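Local atomic coordinates of BAT-2 beta-lactamase (Bacillus atrophaeus, PDB entry 6W5G), a protein that hydrolyses beta-lactam antibiotics as a class D beta-lactamase, and so probably confers resistance to them. Residues His181-Asp186 against Asn235-Phe240; Lys142-Arg147 against Leu187-Pro192. All blocks are in the same frame, centred on the assembly; numbering follows the deposited sequence.

Interaction 1: residues His181-Asp186 against Asn235-Phe240; sequences HLYKED and NHSYIF
Tyr183, in the last turn of helix 172-184, reaches across to Ser237 and Ile239 of strand 236-244, and the closest CA atoms of the two backbones, Tyr183 CA and Ile239 CA, are 8.2 Å apart. Side chains alone bridge that gap. The tyrosine sends its CG anti to the backbone N (chi1 176°), which carries the ring straight out from the helix and sets its hydroxyl over the strand. There Ser237 OG donates a hydrogen bond to Tyr183 OH at 2.7 Å, and Ser237 CB sits 3.3 Å from the same Tyr183 OH, so the phenol end is met by both the side-chain carbon and the oxygen of the serine. Ser237 OG also lies 3.4 Å from Tyr183 CZ, approaching the ring obliquely. In this serine beta-lactamase fold the C-terminal end of helix 172-184 here meets the large antiparallel sheet, in which strand 236-244 runs between strands 48-54 and 225-233, and Phe230 of the latter meets the Tyr183 ring edge-to-face. At the root of the tyrosine the contact turns apolar. Ile239 brings in its CD1 branch, 3.8 Å from Tyr183 CB and 3.9 Å from Tyr183 CG, the two side chains crossing at a slant. Just beyond Tyr183 the helix ends in a Schellman motif, with Glu185 at positive phi (60°) and Asp186 N bonded to His181 O at 2.9 Å.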
ATOM      1  N   HIS A 181      -8.311  -0.009  -8.564  1.00 10.95           N
ATOM      2  CA  HIS A 181      -9.072   1.203  -8.854  1.00 11.88           C
ATOM      3  C   HIS A 181      -8.160   2.414  -8.969  1.00 10.96           C
ATOM      4  O   HIS A 181      -8.390   3.290  -9.810  1.00 12.00           O
ATOM      5  CB  HIS A 181     -10.144   1.420  -7.787  1.00 13.71           C
ATOM      6  CG  HIS A 181     -11.209   0.369  -7.790  1.00 19.37           C
ATOM      7  ND1 HIS A 181     -11.941   0.048  -6.669  1.00 22.88           N
ATOM      8  CD2 HIS A 181     -11.644  -0.454  -8.772  1.00 22.86           C
ATOM      9  CE1 HIS A 181     -12.803  -0.909  -6.966  1.00 24.01           C
ATOM     10  NE2 HIS A 181     -12.644  -1.231  -8.238  1.00 23.92           N
ATOM     11  N   LEU A 182      -7.122   2.485  -8.132  1.00 10.34           N
ATOM     12  CA  LEU A 182      -6.158   3.571  -8.247  1.00 10.83           C
ATOM     13  C   LEU A 182      -5.388   3.482  -9.557  1.00 10.50           C
ATOM     14  O   LEU A 182      -5.194   4.496 -10.246  1.00 10.13           O
ATOM     15  CB  LEU A 182      -5.206   3.537  -7.057  1.00 10.29           C
ATOM     16  CG  LEU A 182      -4.060   4.548  -7.106  1.00  9.35           C
ATOM     17  CD1 LEU A 182      -4.582   5.973  -7.259  1.00 10.38           C
ATOM     18  CD2 LEU A 182      -3.160   4.412  -5.875  1.00 10.53           C
ATOM     19  N   TYR A 183      -4.949   2.272  -9.923  1.00 10.62           N
ATOM     20  CA  TYR A 183      -4.247   2.087 -11.189  1.00 12.07           C
ATOM     21  C   TYR A 183      -5.099   2.550 -12.365  1.00 12.67           C
ATOM     22  O   TYR A 183      -4.623   3.281 -13.244  1.00 12.52           O
ATOM     23  CB  TYR A 183      -3.855   0.615 -11.363  1.00 12.64           C
ATOM     24  CG  TYR A 183      -3.205   0.345 -12.698  1.00 14.10           C
ATOM     25  CD1 TYR A 183      -1.838   0.523 -12.877  1.00 15.79           C
ATOM     26  CD2 TYR A 183      -3.959  -0.052 -13.793  1.00 15.55           C
ATOM     27  CE1 TYR A 183      -1.246   0.298 -14.104  1.00 17.46           C
ATOM     28  CE2 TYR A 183      -3.379  -0.280 -15.013  1.00 16.70           C
ATOM     29  CZ  TYR A 183      -2.022  -0.106 -15.167  1.00 17.39           C
ATOM     30  OH  TYR A 183      -1.428  -0.331 -16.390  1.00 20.31           O
ATOM     31  N   LYS A 184      -6.359   2.106 -12.414  1.00 12.02           N
ATOM     32  CA  LYS A 184      -7.271   2.451 -13.497  1.00 12.56           C
ATOM     33  C   LYS A 184      -7.878   3.836 -13.349  1.00 13.11           C
ATOM     34  O   LYS A 184      -8.554   4.299 -14.276  1.00 14.69           O
ATOM     35  CB  LYS A 184      -8.394   1.413 -13.576  1.00 13.40           C
ATOM     36  CG  LYS A 184      -7.876   0.026 -13.866  1.00 15.48           C
ATOM     37  CD  LYS A 184      -8.988  -0.987 -14.007  1.00 18.71           C
ATOM     38  CE  LYS A 184      -8.435  -2.326 -14.469  1.00 21.11           C
ATOM     39  NZ  LYS A 184      -9.462  -3.402 -14.386  1.00 23.82           N
ATOM     40  N   GLU A 185      -7.646   4.499 -12.217  1.00 13.57           N
ATOM     41  CA  GLU A 185      -8.207   5.823 -11.935  1.00 13.92           C
ATOM     42  C   GLU A 185      -9.734   5.805 -11.938  1.00 15.66           C
ATOM     43  O   GLU A 185     -10.397   6.769 -12.338  1.00 17.38           O
ATOM     44  CB  GLU A 185      -7.591   6.912 -12.813  1.00 14.63           C
ATOM     45  CG  GLU A 185      -6.083   6.833 -12.676  1.00 14.77           C
ATOM     46  CD  GLU A 185      -5.330   7.994 -13.250  1.00 15.33           C
ATOM     47  OE1 GLU A 185      -5.950   8.942 -13.786  1.00 15.52           O
ATOM     48  OE2 GLU A 185      -4.092   7.945 -13.159  1.00 16.89           O
ATOM     49  N   ASP A 186     -10.278   4.684 -11.476  1.00 16.02           N
ATOM     50  CA  ASP A 186     -11.698   4.527 -11.167  1.00 18.83           C
ATOM     51  C   ASP A 186     -11.932   4.816  -9.683  1.00 17.50           C
ATOM     52  O   ASP A 186     -12.425   3.981  -8.926  1.00 19.28           O
ATOM     53  CB  ASP A 186     -12.152   3.111 -11.512  1.00 21.43           C
ATOM     54  CG  ASP A 186     -12.130   2.827 -13.001  1.00 27.71           C
ATOM     55  OD1 ASP A 186     -12.349   3.767 -13.800  1.00 31.30           O
ATOM     56  OD2 ASP A 186     -11.901   1.653 -13.370  1.00 28.78           O
ATOM     57  N   ASN A 235       3.871  -3.201 -22.429  1.00 30.56           N
ATOM     58  CA  ASN A 235       2.638  -3.858 -22.863  1.00 30.94           C
ATOM     59  C   ASN A 235       1.990  -4.748 -21.808  1.00 28.78           C
ATOM     60  O   ASN A 235       1.037  -5.466 -22.132  1.00 29.83           O
ATOM     61  CB  ASN A 235       2.801  -4.634 -24.177  1.00 33.14           C
ATOM     62  CG  ASN A 235       3.320  -3.767 -25.303  1.00 35.48           C
ATOM     63  OD1 ASN A 235       4.417  -3.985 -25.814  1.00 37.07           O
ATOM     64  ND2 ASN A 235       2.529  -2.778 -25.701  1.00 35.63           N
ATOM     65  N   HIS A 236       2.456  -4.723 -20.559  1.00 26.01           N
ATOM     66  CA  HIS A 236       1.830  -5.548 -19.534  1.00 23.78           C
ATOM     67  C   HIS A 236       1.870  -4.838 -18.192  1.00 21.75           C
ATOM     68  O   HIS A 236       2.839  -4.151 -17.866  1.00 24.17           O
ATOM     69  CB  HIS A 236       2.504  -6.922 -19.401  1.00 25.96           C
ATOM     70  CG  HIS A 236       2.444  -7.752 -20.645  1.00 28.24           C
ATOM     71  ND1 HIS A 236       1.370  -8.560 -20.951  1.00 29.01           N
ATOM     72  CD2 HIS A 236       3.327  -7.899 -21.662  1.00 29.52           C
ATOM     73  CE1 HIS A 236       1.592  -9.166 -22.103  1.00 30.08           C
ATOM     74  NE2 HIS A 236       2.772  -8.783 -22.556  1.00 29.83           N
ATOM     75  N   SER A 237       0.813  -5.015 -17.413  1.00 17.15           N
ATOM     76  CA  SER A 237       0.821  -4.501 -16.055  1.00 16.05           C
ATOM     77  C   SER A 237       0.035  -5.448 -15.165  1.00 14.08           C
ATOM     78  O   SER A 237      -0.871  -6.146 -15.627  1.00 15.01           O
ATOM     79  CB  SER A 237       0.274  -3.076 -15.975  1.00 17.87           C
ATOM     80  OG  SER A 237      -1.019  -3.002 -16.534  1.00 19.23           O
ATOM     81  N   TYR A 238       0.398  -5.464 -13.884  1.00 12.23           N
ATOM     82  CA  TYR A 238      -0.138  -6.420 -12.927  1.00 11.35           C
ATOM     83  C   TYR A 238      -0.303  -5.733 -11.580  1.00 10.92           C
ATOM     84  O   TYR A 238       0.565  -4.967 -11.163  1.00 11.93           O
ATOM     85  CB  TYR A 238       0.799  -7.632 -12.764  1.00 11.33           C
ATOM     86  CG  TYR A 238       1.202  -8.276 -14.080  1.00 12.52           C
ATOM     87  CD1 TYR A 238       2.223  -7.736 -14.864  1.00 14.12           C
ATOM     88  CD2 TYR A 238       0.554  -9.418 -14.544  1.00 14.28           C
ATOM     89  CE1 TYR A 238       2.577  -8.309 -16.070  1.00 14.28           C
ATOM     90  CE2 TYR A 238       0.912 -10.006 -15.751  1.00 14.66           C
ATOM     91  CZ  TYR A 238       1.924  -9.448 -16.508  1.00 15.27           C
ATOM     92  OH  TYR A 238       2.280 -10.020 -17.713  1.00 17.56           O
ATOM     93  N   ILE A 239      -1.422  -6.009 -10.910  1.00 10.67           N
ATOM     94  CA  ILE A 239      -1.692  -5.548  -9.548  1.00  9.89           C
ATOM     95  C   ILE A 239      -1.344  -6.687  -8.605  1.00  9.32           C
ATOM     96  O   ILE A 239      -1.656  -7.848  -8.890  1.00 11.29           O
ATOM     97  CB  ILE A 239      -3.185  -5.188  -9.383  1.00 10.97           C
ATOM     98  CG1 ILE A 239      -3.720  -4.409 -10.586  1.00 12.62           C
ATOM     99  CG2 ILE A 239      -3.442  -4.468  -8.058  1.00 10.91           C
ATOM    100  CD1 ILE A 239      -3.030  -3.083 -10.830  1.00 14.04           C
ATOM    101  N   PHE A 240      -0.717  -6.374  -7.474  1.00  9.27           N
ATOM    102  CA  PHE A 240      -0.382  -7.431  -6.530  1.00  8.33           C
ATOM    103  C   PHE A 240      -0.676  -7.008  -5.098  1.00  8.81           C
ATOM    104  O   PHE A 240      -0.660  -5.820  -4.752  1.00  9.14           O
ATOM    105  CB  PHE A 240       1.090  -7.870  -6.650  1.00  9.22           C
ATOM    106  CG  PHE A 240       2.061  -6.737  -6.488  1.00 10.02           C
ATOM    107  CD1 PHE A 240       2.356  -6.216  -5.227  1.00 10.47           C
ATOM    108  CD2 PHE A 240       2.671  -6.178  -7.602  1.00 12.20           C
ATOM    109  CE1 PHE A 240       3.220  -5.146  -5.090  1.00 11.51           C
ATOM    110  CE2 PHE A 240       3.548  -5.118  -7.467  1.00 11.58           C
ATOM    111  CZ  PHE A 240       3.831  -4.611  -6.210  1.00 11.83           C
TER

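Interaction 2: residues Lys142-Arg147 against Leu187-Pro192; sequences KDWLHR and LPFDKP
Trp144 and Phe189 make the aromatic part of this contact between the end of helix 138-147 and the loop leading into helix 191-200. Their planes are nearly parallel, at 13°, but offset so much that little of one ring lies over the other, with 4.8 Å between the centroids of the tryptophan six-membered ring and the phenylalanine ring. Phe189 CE1 does the touching: it lies over one face of the indole near its rim, 3.4 Å from Trp144 CZ3. At the indole edge, close to the ring plane, stands the carbonyl of Pro188, whose O is 3.4 Å from Trp144 CH2. The chain folds back at Pro188 in an inverse gamma turn, closed by a weak bond from Phe189 N to Leu187 O. In the helical domain of this beta-lactamase fold, helix 81-88 receives both aromatic side chains, Trp144 on Ile85 and Gln88, Phe189 on Leu84 and Gln88. The remaining contacts belong to the proline ring. Arg147 runs out straight through CD (CG anti to its own N, chi1 -164°) and lays one guanidinium face over Pro188 CB, which is 3.7 Å from Arg147 NH2. Pro188 CG also packs 4.1 Å from Trp144 CZ3.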
ATOM      1  N   LYS A 142     -14.009  10.107   7.456  1.00 13.73           N
ATOM      2  CA  LYS A 142     -15.130   9.175   7.385  1.00 16.10           C
ATOM      3  C   LYS A 142     -15.856   9.280   6.049  1.00 15.16           C
ATOM      4  O   LYS A 142     -16.183   8.261   5.424  1.00 14.85           O
ATOM      5  CB  LYS A 142     -16.098   9.447   8.539  1.00 17.89           C
ATOM      6  CG  LYS A 142     -17.239   8.446   8.635  1.00 21.51           C
ATOM      7  CD  LYS A 142     -16.730   7.066   9.045  1.00 24.90           C
ATOM      8  CE  LYS A 142     -17.872   6.162   9.473  1.00 25.98           C
ATOM      9  NZ  LYS A 142     -17.415   4.795   9.858  1.00 25.99           N
ATOM     10  N   ASP A 143     -16.137  10.509   5.604  1.00 14.60           N
ATOM     11  CA  ASP A 143     -16.825  10.698   4.329  1.00 15.98           C
ATOM     12  C   ASP A 143     -16.037  10.063   3.189  1.00 13.88           C
ATOM     13  O   ASP A 143     -16.596   9.330   2.363  1.00 14.25           O
ATOM     14  CB  ASP A 143     -17.060  12.194   4.079  1.00 19.64           C
ATOM     15  CG  ASP A 143     -17.735  12.482   2.734  1.00 26.14           C
ATOM     16  OD1 ASP A 143     -18.677  11.757   2.357  1.00 28.57           O
ATOM     17  OD2 ASP A 143     -17.345  13.464   2.065  1.00 29.44           O
ATOM     18  N   TRP A 144     -14.722  10.299   3.151  1.00 14.26           N
ATOM     19  CA  TRP A 144     -13.927   9.783   2.044  1.00 12.89           C
ATOM     20  C   TRP A 144     -13.792   8.265   2.091  1.00 13.13           C
ATOM     21  O   TRP A 144     -13.860   7.608   1.045  1.00 13.59           O
ATOM     22  CB  TRP A 144     -12.567  10.481   1.997  1.00 12.55           C
ATOM     23  CG  TRP A 144     -12.637  11.759   1.222  1.00 13.70           C
ATOM     24  CD1 TRP A 144     -12.667  13.036   1.727  1.00 15.66           C
ATOM     25  CD2 TRP A 144     -12.726  11.889  -0.200  1.00 15.78           C
ATOM     26  NE1 TRP A 144     -12.760  13.942   0.701  1.00 17.41           N
ATOM     27  CE2 TRP A 144     -12.793  13.266  -0.492  1.00 16.91           C
ATOM     28  CE3 TRP A 144     -12.754  10.973  -1.257  1.00 16.64           C
ATOM     29  CZ2 TRP A 144     -12.887  13.754  -1.802  1.00 17.52           C
ATOM     30  CZ3 TRP A 144     -12.850  11.461  -2.564  1.00 17.37           C
ATOM     31  CH2 TRP A 144     -12.910  12.838  -2.820  1.00 17.60           C
ATOM     32  N   LEU A 145     -13.609   7.681   3.282  1.00 12.45           N
ATOM     33  CA  LEU A 145     -13.494   6.226   3.345  1.00 12.53           C
ATOM     34  C   LEU A 145     -14.812   5.557   2.988  1.00 13.80           C
ATOM     35  O   LEU A 145     -14.818   4.446   2.452  1.00 13.80           O
ATOM     36  CB  LEU A 145     -13.004   5.762   4.723  1.00 12.38           C
ATOM     37  CG  LEU A 145     -11.557   6.158   5.061  1.00 13.13           C
ATOM     38  CD1 LEU A 145     -11.068   5.501   6.351  1.00 15.60           C
ATOM     39  CD2 LEU A 145     -10.595   5.851   3.914  1.00 13.33           C
ATOM     40  N   HIS A 146     -15.932   6.213   3.276  1.00 15.84           N
ATOM     41  CA  HIS A 146     -17.209   5.680   2.826  1.00 18.33           C
ATOM     42  C   HIS A 146     -17.337   5.808   1.318  1.00 18.67           C
ATOM     43  O   HIS A 146     -17.826   4.892   0.646  1.00 18.70           O
ATOM     44  CB  HIS A 146     -18.356   6.417   3.514  1.00 19.53           C
ATOM     45  CG  HIS A 146     -19.703   5.825   3.232  1.00 21.39           C
ATOM     46  ND1 HIS A 146     -20.037   4.537   3.595  1.00 22.37           N
ATOM     47  CD2 HIS A 146     -20.793   6.334   2.611  1.00 22.52           C
ATOM     48  CE1 HIS A 146     -21.276   4.283   3.215  1.00 23.46           C
ATOM     49  NE2 HIS A 146     -21.757   5.357   2.616  1.00 23.92           N
ATOM     50  N   ARG A 147     -16.904   6.944   0.769  1.00 17.70           N
ATOM     51  CA  ARG A 147     -17.035   7.170  -0.661  1.00 19.26           C
ATOM     52  C   ARG A 147     -16.235   6.151  -1.462  1.00 19.29           C
ATOM     53  O   ARG A 147     -16.680   5.700  -2.527  1.00 20.80           O
ATOM     54  CB  ARG A 147     -16.594   8.588  -0.989  1.00 20.82           C
ATOM     55  CG  ARG A 147     -17.029   9.046  -2.322  1.00 23.30           C
ATOM     56  CD  ARG A 147     -16.895  10.539  -2.403  1.00 24.30           C
ATOM     57  NE  ARG A 147     -17.149  10.994  -3.751  1.00 24.76           N
ATOM     58  CZ  ARG A 147     -16.802  12.195  -4.185  1.00 23.61           C
ATOM     59  NH1 ARG A 147     -16.204  13.037  -3.355  1.00 25.30           N
ATOM     60  NH2 ARG A 147     -17.067  12.553  -5.429  1.00 24.57           N
ATOM     61  N   LEU A 187     -11.533   6.011  -9.270  1.00 15.54           N
ATOM     62  CA  LEU A 187     -11.769   6.528  -7.932  1.00 13.63           C
ATOM     63  C   LEU A 187     -12.214   7.971  -8.076  1.00 13.76           C
ATOM     64  O   LEU A 187     -11.889   8.629  -9.071  1.00 16.23           O
ATOM     65  CB  LEU A 187     -10.485   6.503  -7.091  1.00 13.89           C
ATOM     66  CG  LEU A 187      -9.966   5.134  -6.659  1.00 13.15           C
ATOM     67  CD1 LEU A 187      -8.603   5.271  -5.998  1.00 14.08           C
ATOM     68  CD2 LEU A 187     -10.956   4.412  -5.741  1.00 13.48           C
ATOM     69  N   PRO A 188     -12.934   8.503  -7.091  1.00 13.30           N
ATOM     70  CA  PRO A 188     -13.426   9.886  -7.201  1.00 14.42           C
ATOM     71  C   PRO A 188     -12.422  10.950  -6.783  1.00 15.15           C
ATOM     72  O   PRO A 188     -12.774  11.890  -6.065  1.00 17.29           O
ATOM     73  CB  PRO A 188     -14.655   9.891  -6.284  1.00 16.59           C
ATOM     74  CG  PRO A 188     -14.372   8.849  -5.270  1.00 17.22           C
ATOM     75  CD  PRO A 188     -13.460   7.813  -5.901  1.00 15.30           C
ATOM     76  N   PHE A 189     -11.176  10.827  -7.221  1.00 13.19           N
ATOM     77  CA  PHE A 189     -10.159  11.845  -7.000  1.00 12.18           C
ATOM     78  C   PHE A 189      -9.801  12.498  -8.329  1.00 12.66           C
ATOM     79  O   PHE A 189     -10.002  11.916  -9.398  1.00 13.64           O
ATOM     80  CB  PHE A 189      -8.889  11.231  -6.389  1.00 11.84           C
ATOM     81  CG  PHE A 189      -9.107  10.622  -5.031  1.00 11.86           C
ATOM     82  CD1 PHE A 189      -9.283  11.427  -3.916  1.00 11.44           C
ATOM     83  CD2 PHE A 189      -9.131   9.240  -4.871  1.00 12.77           C
ATOM     84  CE1 PHE A 189      -9.481  10.870  -2.660  1.00 11.91           C
ATOM     85  CE2 PHE A 189      -9.335   8.676  -3.626  1.00 12.12           C
ATOM     86  CZ  PHE A 189      -9.521   9.496  -2.514  1.00 12.28           C
ATOM     87  N   ASP A 190      -9.260  13.717  -8.251  1.00 11.69           N
ATOM     88  CA  ASP A 190      -8.700  14.354  -9.436  1.00 12.81           C
ATOM     89  C   ASP A 190      -7.621  13.454 -10.027  1.00 11.91           C
ATOM     90  O   ASP A 190      -6.811  12.869  -9.301  1.00 12.07           O
ATOM     91  CB  ASP A 190      -8.060  15.703  -9.078  1.00 15.03           C
ATOM     92  CG  ASP A 190      -9.057  16.731  -8.566  1.00 18.25           C
ATOM     93  OD1 ASP A 190     -10.264  16.595  -8.822  1.00 20.33           O
ATOM     94  OD2 ASP A 190      -8.605  17.715  -7.925  1.00 18.50           O
ATOM     95  N   LYS A 191      -7.617  13.334 -11.353  1.00 12.19           N
ATOM     96  CA  LYS A 191      -6.613  12.493 -12.001  1.00 12.04           C
ATOM     97  C   LYS A 191      -5.178  12.898 -11.678  1.00 12.27           C
ATOM     98  O   LYS A 191      -4.361  11.998 -11.407  1.00 12.15           O
ATOM     99  CB  LYS A 191      -6.861  12.410 -13.513  1.00 13.10           C
ATOM    100  CG  LYS A 191      -8.113  11.610 -13.883  1.00 15.00           C
ATOM    101  CD  LYS A 191      -8.429  11.694 -15.380  1.00 16.76           C
ATOM    102  CE  LYS A 191      -7.471  10.844 -16.213  1.00 17.32           C
ATOM    103  NZ  LYS A 191      -7.555   9.374 -15.914  1.00 17.53           N
ATOM    104  N   PRO A 192      -4.798  14.183 -11.690  1.00 12.63           N
ATOM    105  CA  PRO A 192      -3.413  14.515 -11.317  1.00 12.61           C
ATOM    106  C   PRO A 192      -3.047  14.096  -9.907  1.00 11.44           C
ATOM    107  O   PRO A 192      -1.884  13.761  -9.655  1.00 11.88           O
ATOM    108  CB  PRO A 192      -3.322  16.035 -11.531  1.00 14.84           C
ATOM    109  CG  PRO A 192      -4.732  16.499 -11.714  1.00 17.69           C
ATOM    110  CD  PRO A 192      -5.514  15.352 -12.240  1.00 14.82           C
TER

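Overall arrangement
Residues 181-186 and 187-192 are consecutive, so interactions 1 and 2 use the two halves of one connection: its first half, at the end of helix 172-184, meets the central sheet, and its second meets helix 138-147. The centres of the two contacts lie about 17 Å apart. The halves are also tied directly, by a salt bridge from Glu185 OE1 to Lys191 NZ at 2.7 Å and by Leu187, whose CD1 packs 3.7 Å from Leu182 CA. Lys195 and Lys198 of helix 191-200 add further salt bridges to Glu185. As for the active site, Leu182 touches Val80, next in sequence to Lys79, which is carboxylated in this entry; class D enzymes generally use such a lysine in catalysis.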